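Local coordinates for regulatory protein cox (Enterobacteria phage P2, PDB 4LHF), which binds DNA and represses the phage Pc promoter, which controls the genes for the immunity repressor and the integrase, at residues Y14-F17 / A18-G22; R29-D33 / K34-P38. All coordinates share one frame; numbering follows the deposited sequence.

Contact 1 of 2, residues Y14-F17 / A18-G22; sequences YQEF and AKLIG
F17 and I21 meet one turn apart on helix 14-21, and the salt-bridged E16 and K19 make a second side-chain pair. With CG anti to the backbone N (chi1 -175°), the F17 ring stands outward from the helix, where both branches of I21 reach it: CD1 of I21 comes to 3.8 Å from CE2 of F17, while CG2 of I21 lies over one ring face, displaced toward the rim, 4.1 Å from the same CE2. The two side chains pass each other at a slant. In the backbone, I21 N bonds to F17 O at 3.2 Å. The ring of F17 also packs edge-to-face with W62 and touches V57 and I12, which places it between this helix, the sheet and helix 59-72. E16 extends from another side of the helix. Its carboxylate turns back at chi2 (73°), and the K19 chain bends at its last torsion, which brings NZ to 3.4 Å from OE1 of E16; the two chains cross nearly at right angles, and the salt bridge is a long, weak one. A18 N bonds to Y14 O at 2.9 Å. The small side chain of A18 lies against the carbonyl oxygens of the preceding turn, its CB 3.2 Å from Q15 O with Y14 O also close, while V28 of helix 25-34 packs on it. F17 and A18 are thus buried against the rest of the fold, whereas the weak E16-K19 pair lies nearer solvent and probably adds little to stability beside the backbone bonds and apolar packing.

Contact 2 of 2, residues R29-D33 / K34-P38; sequences RRMID and KGKLP
M31 and L37 lie obliquely across each other where helix 25-34 gives way to the loop leading into strand 39-42. The thioether of M31 bends at its last torsion (chi3 64°), turning the methyl CE onto the isobutyl group of L37, where it rests 4.0 Å from CD2. Nearer the backbone, CB of M31 lies 4.1 Å from CD1 of L37, so the leucine meets both the root and the end of the methionine. I32 adds a lighter contact from the next position, its CG1 4.2 Å from L37 CD1. The extended K36 chain runs past the methionine methyl, with its CD 4.1 Å from M31 CE. A Schellman motif brings these groups together: K36 N bonds to M31 O at 2.9 Å, and G35 N makes a weak bond to I32 O at 3.0 Å. G35 is its C-prime residue, with a positive phi of 88° at which a side chain would jam against the preceding carbonyl oxygen. The chemistry is therefore that of helix C-terminal capping: with K34 N bonded to R30 O, backbone bonds occupy the carbonyls of R30, M31 and I32, the turn at G35 redirects the chain, and the M31-L37 contact packs it against the helix.

Contact 1 closes before contact 2 opens, and their centres lie 13 Å apart. The first is internal to helix 14-21; the second joins the end of helix 25-34 to the loop before strand 39-42. These consecutive helices fit the helix-turn-helix of this DNA-binding protein, set against a three-stranded antiparallel sheet. The contacts touch at three places: Y14 OH makes a weak hydrogen bond to R29 NE, Y14 CB packs on I32 CD1, and F17 CE2 lies 4.1 Å from L37 CD1. W62 of helix 59-72 meets both F17 and L37, forming a continuous apolar patch that joins the helix pair and the exit loop to that helix. The packing probably keeps the two helices in a fixed relation.

Contact 1 of 2, residues Y14-F17 / A18-G22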
ATOM      1  N   TYR A  14      -3.911   7.940  -5.093  1.00 76.50           N
ATOM      2  CA  TYR A  14      -2.859   7.901  -4.080  1.00 77.05           C
ATOM      3  C   TYR A  14      -3.004   8.978  -3.004  1.00 78.51           C
ATOM      4  O   TYR A  14      -2.412   8.871  -1.929  1.00 83.79           O
ATOM      5  CB  TYR A  14      -1.474   7.973  -4.734  1.00 75.45           C
ATOM      6  CG  TYR A  14      -1.067   9.353  -5.195  1.00 86.49           C
ATOM      7  CD1 TYR A  14      -0.151  10.101  -4.469  1.00 81.51           C
ATOM      8  CD2 TYR A  14      -1.590   9.904  -6.359  1.00 83.14           C
ATOM      9  CE1 TYR A  14       0.233  11.357  -4.884  1.00 85.22           C
ATOM     10  CE2 TYR A  14      -1.212  11.165  -6.782  1.00 78.08           C
ATOM     11  CZ  TYR A  14      -0.301  11.886  -6.038  1.00 88.98           C
ATOM     12  OH  TYR A  14       0.084  13.141  -6.450  1.00101.93           O
ATOM     13  N   GLN A  15      -3.795  10.007  -3.292  1.00 82.91           N
ATOM     14  CA  GLN A  15      -4.055  11.064  -2.320  1.00 80.39           C
ATOM     15  C   GLN A  15      -4.955  10.562  -1.194  1.00 83.89           C
ATOM     16  O   GLN A  15      -4.730  10.864  -0.021  1.00 81.51           O
ATOM     17  CB  GLN A  15      -4.696  12.275  -2.995  1.00 83.19           C
ATOM     18  CG  GLN A  15      -3.902  12.837  -4.160  1.00 76.75           C
ATOM     19  CD  GLN A  15      -4.346  12.269  -5.494  1.00 77.00           C
ATOM     20  OE1 GLN A  15      -4.644  11.081  -5.610  1.00 82.62           O
ATOM     21  NE2 GLN A  15      -4.403  13.125  -6.508  1.00 82.18           N
ATOM     22  N   GLU A  16      -5.980   9.798  -1.560  1.00 75.71           N
ATOM     23  CA  GLU A  16      -6.875   9.188  -0.582  1.00 76.06           C
ATOM     24  C   GLU A  16      -6.116   8.171   0.262  1.00 77.43           C
ATOM     25  O   GLU A  16      -6.301   8.093   1.482  1.00 82.45           O
ATOM     26  CB  GLU A  16      -8.054   8.514  -1.286  1.00 75.06           C
ATOM     27  CG  GLU A  16      -9.007   7.781  -0.350  1.00 95.26           C
ATOM     28  CD  GLU A  16      -9.873   8.718   0.478  1.00 99.74           C
ATOM     29  OE1 GLU A  16      -9.866   9.941   0.219  1.00104.42           O
ATOM     30  OE2 GLU A  16     -10.565   8.224   1.394  1.00110.14           O
ATOM     31  N   PHE A  17      -5.262   7.394  -0.397  1.00 73.53           N
ATOM     32  CA  PHE A  17      -4.404   6.435   0.286  1.00 77.09           C
ATOM     33  C   PHE A  17      -3.483   7.165   1.257  1.00 65.10           C
ATOM     34  O   PHE A  17      -3.179   6.665   2.340  1.00 77.59           O
ATOM     35  CB  PHE A  17      -3.580   5.639  -0.728  1.00 75.08           C
ATOM     36  CG  PHE A  17      -2.746   4.554  -0.112  1.00 73.75           C
ATOM     37  CD1 PHE A  17      -3.300   3.319   0.175  1.00 73.50           C
ATOM     38  CD2 PHE A  17      -1.406   4.765   0.172  1.00 78.03           C
ATOM     39  CE1 PHE A  17      -2.537   2.316   0.740  1.00 64.96           C
ATOM     40  CE2 PHE A  17      -0.638   3.767   0.737  1.00 77.57           C
ATOM     41  CZ  PHE A  17      -1.204   2.540   1.021  1.00 71.27           C
ATOM     42  N   ALA A  18      -3.047   8.355   0.856  1.00 77.03           N
ATOM     43  CA  ALA A  18      -2.232   9.203   1.712  1.00 67.28           C
ATOM     44  C   ALA A  18      -3.026   9.629   2.939  1.00 67.35           C
ATOM     45  O   ALA A  18      -2.502   9.636   4.052  1.00 80.13           O
ATOM     46  CB  ALA A  18      -1.754  10.423   0.947  1.00 75.90           C
ATOM     47  N   LYS A  19      -4.290   9.987   2.727  1.00 69.75           N
ATOM     48  CA  LYS A  19      -5.164  10.367   3.830  1.00 71.78           C
ATOM     49  C   LYS A  19      -5.365   9.206   4.796  1.00 77.27           C
ATOM     50  O   LYS A  19      -5.490   9.407   6.005  1.00 80.13           O
ATOM     51  CB  LYS A  19      -6.529  10.837   3.323  1.00 76.05           C
ATOM     52  CG  LYS A  19      -6.493  12.033   2.392  1.00 90.22           C
ATOM     53  CD  LYS A  19      -7.864  12.681   2.298  1.00 96.00           C
ATOM     54  CE  LYS A  19      -7.973  13.596   1.090  1.00 95.25           C
ATOM     55  NZ  LYS A  19      -8.209  12.834  -0.171  1.00 93.52           N
ATOM     56  N   LEU A  20      -5.394   7.989   4.261  1.00 84.20           N
ATOM     57  CA  LEU A  20      -5.641   6.806   5.080  1.00 71.98           C
ATOM     58  C   LEU A  20      -4.475   6.456   6.007  1.00 75.17           C
ATOM     59  O   LEU A  20      -4.685   6.049   7.148  1.00 83.36           O
ATOM     60  CB  LEU A  20      -6.000   5.601   4.203  1.00 72.85           C
ATOM     61  CG  LEU A  20      -7.354   5.645   3.494  1.00 73.50           C
ATOM     62  CD1 LEU A  20      -7.604   4.346   2.747  1.00 77.44           C
ATOM     63  CD2 LEU A  20      -8.464   5.908   4.494  1.00 86.01           C
ATOM     64  N   ILE A  21      -3.249   6.610   5.515  1.00 79.22           N
ATOM     65  CA  ILE A  21      -2.073   6.253   6.305  1.00 70.90           C
ATOM     66  C   ILE A  21      -1.494   7.446   7.060  1.00 73.05           C
ATOM     67  O   ILE A  21      -0.485   7.320   7.754  1.00 79.17           O
ATOM     68  CB  ILE A  21      -0.977   5.623   5.435  1.00 66.60           C
ATOM     69  CG1 ILE A  21      -0.454   6.636   4.415  1.00 81.43           C
ATOM     70  CG2 ILE A  21      -1.511   4.385   4.735  1.00 69.35           C
ATOM     71  CD1 ILE A  21       0.591   6.072   3.473  1.00 82.06           C
ATOM     72  N   GLY A  22      -2.137   8.600   6.922  1.00 80.77           N
ATOM     73  CA  GLY A  22      -1.739   9.786   7.656  1.00 79.00           C
ATOM     74  C   GLY A  22      -0.489  10.456   7.120  1.00 88.04           C
ATOM     75  O   GLY A  22       0.107  11.302   7.786  1.00104.59           O
TER

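Contact 2 of 2, residues R29-D33 / K34-P38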
ATOM      1  N   ARG A  29       3.869  10.140  -3.056  1.00 90.69           N
ATOM      2  CA  ARG A  29       4.367  10.178  -4.425  1.00 89.84           C
ATOM      3  C   ARG A  29       5.841   9.795  -4.448  1.00 87.32           C
ATOM      4  O   ARG A  29       6.301   9.114  -5.371  1.00 99.39           O
ATOM      5  CB  ARG A  29       4.151  11.552  -5.053  1.00 88.64           C
ATOM      6  CG  ARG A  29       3.556  11.495  -6.454  1.00 89.44           C
ATOM      7  CD  ARG A  29       3.643  12.841  -7.161  1.00118.43           C
ATOM      8  NE  ARG A  29       3.304  13.949  -6.277  1.00139.77           N
ATOM      9  CZ  ARG A  29       4.183  14.840  -5.831  1.00129.81           C
ATOM     10  NH1 ARG A  29       3.785  15.814  -5.028  1.00111.46           N
ATOM     11  NH2 ARG A  29       5.458  14.759  -6.193  1.00125.98           N
ATOM     12  N   ARG A  30       6.576  10.220  -3.422  1.00 86.89           N
ATOM     13  CA  ARG A  30       7.973   9.821  -3.269  1.00 85.77           C
ATOM     14  C   ARG A  30       8.097   8.317  -3.037  1.00 84.18           C
ATOM     15  O   ARG A  30       9.036   7.684  -3.530  1.00100.55           O
ATOM     16  CB  ARG A  30       8.636  10.603  -2.135  1.00 97.85           C
ATOM     17  CG  ARG A  30       8.911  12.068  -2.473  1.00104.77           C
ATOM     18  CD  ARG A  30       9.809  12.739  -1.443  1.00104.16           C
ATOM     19  NE  ARG A  30       9.088  13.223  -0.268  1.00118.64           N
ATOM     20  CZ  ARG A  30       8.527  14.426  -0.183  1.00122.75           C
ATOM     21  NH1 ARG A  30       8.578  15.262  -1.213  1.00125.80           N
ATOM     22  NH2 ARG A  30       7.903  14.795   0.928  1.00100.86           N
ATOM     23  N   MET A  31       7.155   7.758  -2.280  1.00 91.47           N
ATOM     24  CA  MET A  31       7.109   6.316  -2.063  1.00 81.66           C
ATOM     25  C   MET A  31       6.913   5.589  -3.387  1.00 82.87           C
ATOM     26  O   MET A  31       7.544   4.567  -3.642  1.00100.86           O
ATOM     27  CB  MET A  31       5.966   5.938  -1.120  1.00 76.72           C
ATOM     28  CG  MET A  31       6.130   6.450   0.306  1.00 79.01           C
ATOM     29  SD  MET A  31       4.814   5.860   1.394  1.00 93.16           S
ATOM     30  CE  MET A  31       5.116   4.098   1.359  1.00 68.70           C
ATOM     31  N   ILE A  32       6.034   6.124  -4.229  1.00 78.81           N
ATOM     32  CA  ILE A  32       5.769   5.542  -5.539  1.00 80.56           C
ATOM     33  C   ILE A  32       7.004   5.608  -6.430  1.00 93.64           C
ATOM     34  O   ILE A  32       7.340   4.636  -7.110  1.00 99.41           O
ATOM     35  CB  ILE A  32       4.583   6.242  -6.233  1.00 84.85           C
ATOM     36  CG1 ILE A  32       3.296   6.008  -5.440  1.00 69.93           C
ATOM     37  CG2 ILE A  32       4.419   5.742  -7.658  1.00 83.03           C
ATOM     38  CD1 ILE A  32       2.067   6.597  -6.087  1.00 80.48           C
ATOM     39  N   ASP A  33       7.683   6.751  -6.416  1.00104.27           N
ATOM     40  CA  ASP A  33       8.862   6.937  -7.256  1.00 92.83           C
ATOM     41  C   ASP A  33      10.008   6.034  -6.824  1.00 90.88           C
ATOM     42  O   ASP A  33      10.760   5.532  -7.659  1.00 98.46           O
ATOM     43  CB  ASP A  33       9.305   8.398  -7.257  1.00 93.02           C
ATOM     44  CG  ASP A  33       8.304   9.305  -7.939  1.00107.16           C
ATOM     45  OD1 ASP A  33       7.511   8.798  -8.761  1.00103.95           O
ATOM     46  OD2 ASP A  33       8.310  10.522  -7.657  1.00109.23           O
ATOM     47  N   LYS A  34      10.137   5.825  -5.518  1.00 91.03           N
ATOM     48  CA  LYS A  34      11.148   4.908  -5.001  1.00 80.39           C
ATOM     49  C   LYS A  34      10.757   3.450  -5.236  1.00 91.26           C
ATOM     50  O   LYS A  34      11.597   2.553  -5.159  1.00 95.85           O
ATOM     51  CB  LYS A  34      11.396   5.168  -3.516  1.00 82.09           C
ATOM     52  CG  LYS A  34      12.281   6.373  -3.248  1.00 95.40           C
ATOM     53  CD  LYS A  34      13.750   5.982  -3.284  1.00114.84           C
ATOM     54  CE  LYS A  34      14.658   7.202  -3.319  1.00112.36           C
ATOM     55  NZ  LYS A  34      14.590   7.912  -4.628  1.00101.90           N
ATOM     56  N   GLY A  35       9.477   3.226  -5.523  1.00 87.46           N
ATOM     57  CA  GLY A  35       8.975   1.904  -5.854  1.00 79.55           C
ATOM     58  C   GLY A  35       8.558   1.092  -4.644  1.00 82.25           C
ATOM     59  O   GLY A  35       8.973  -0.055  -4.486  1.00 84.23           O
ATOM     60  N   LYS A  36       7.727   1.684  -3.791  1.00 82.44           N
ATOM     61  CA  LYS A  36       7.320   1.037  -2.547  1.00 84.77           C
ATOM     62  C   LYS A  36       5.869   0.557  -2.549  1.00 90.23           C
ATOM     63  O   LYS A  36       5.444  -0.132  -1.620  1.00 91.97           O
ATOM     64  CB  LYS A  36       7.511   1.985  -1.364  1.00 75.07           C
ATOM     65  CG  LYS A  36       8.938   2.407  -1.089  1.00 75.78           C
ATOM     66  CD  LYS A  36       8.987   3.240   0.179  1.00 80.39           C
ATOM     67  CE  LYS A  36      10.342   3.877   0.390  1.00 81.05           C
ATOM     68  NZ  LYS A  36      10.370   4.686   1.638  1.00 79.74           N
ATOM     69  N   LEU A  37       5.107   0.921  -3.575  1.00 81.36           N
ATOM     70  CA  LEU A  37       3.668   0.669  -3.556  1.00 75.14           C
ATOM     71  C   LEU A  37       3.129   0.038  -4.836  1.00 76.50           C
ATOM     72  O   LEU A  37       3.573   0.369  -5.933  1.00 81.91           O
ATOM     73  CB  LEU A  37       2.912   1.969  -3.265  1.00 79.39           C
ATOM     74  CG  LEU A  37       3.187   2.637  -1.917  1.00 69.62           C
ATOM     75  CD1 LEU A  37       2.489   3.981  -1.832  1.00 75.89           C
ATOM     76  CD2 LEU A  37       2.736   1.734  -0.787  1.00 75.37           C
ATOM     77  N   PRO A  38       2.160  -0.881  -4.691  1.00 75.58           N
ATOM     78  CA  PRO A  38       1.471  -1.474  -5.840  1.00 65.63           C
ATOM     79  C   PRO A  38       0.623  -0.417  -6.526  1.00 76.52           C
ATOM     80  O   PRO A  38      -0.293   0.130  -5.918  1.00 82.05           O
ATOM     81  CB  PRO A  38       0.588  -2.550  -5.205  1.00 67.90           C
ATOM     82  CG  PRO A  38       0.400  -2.109  -3.796  1.00 75.51           C
ATOM     83  CD  PRO A  38       1.674  -1.427  -3.411  1.00 81.32           C
TER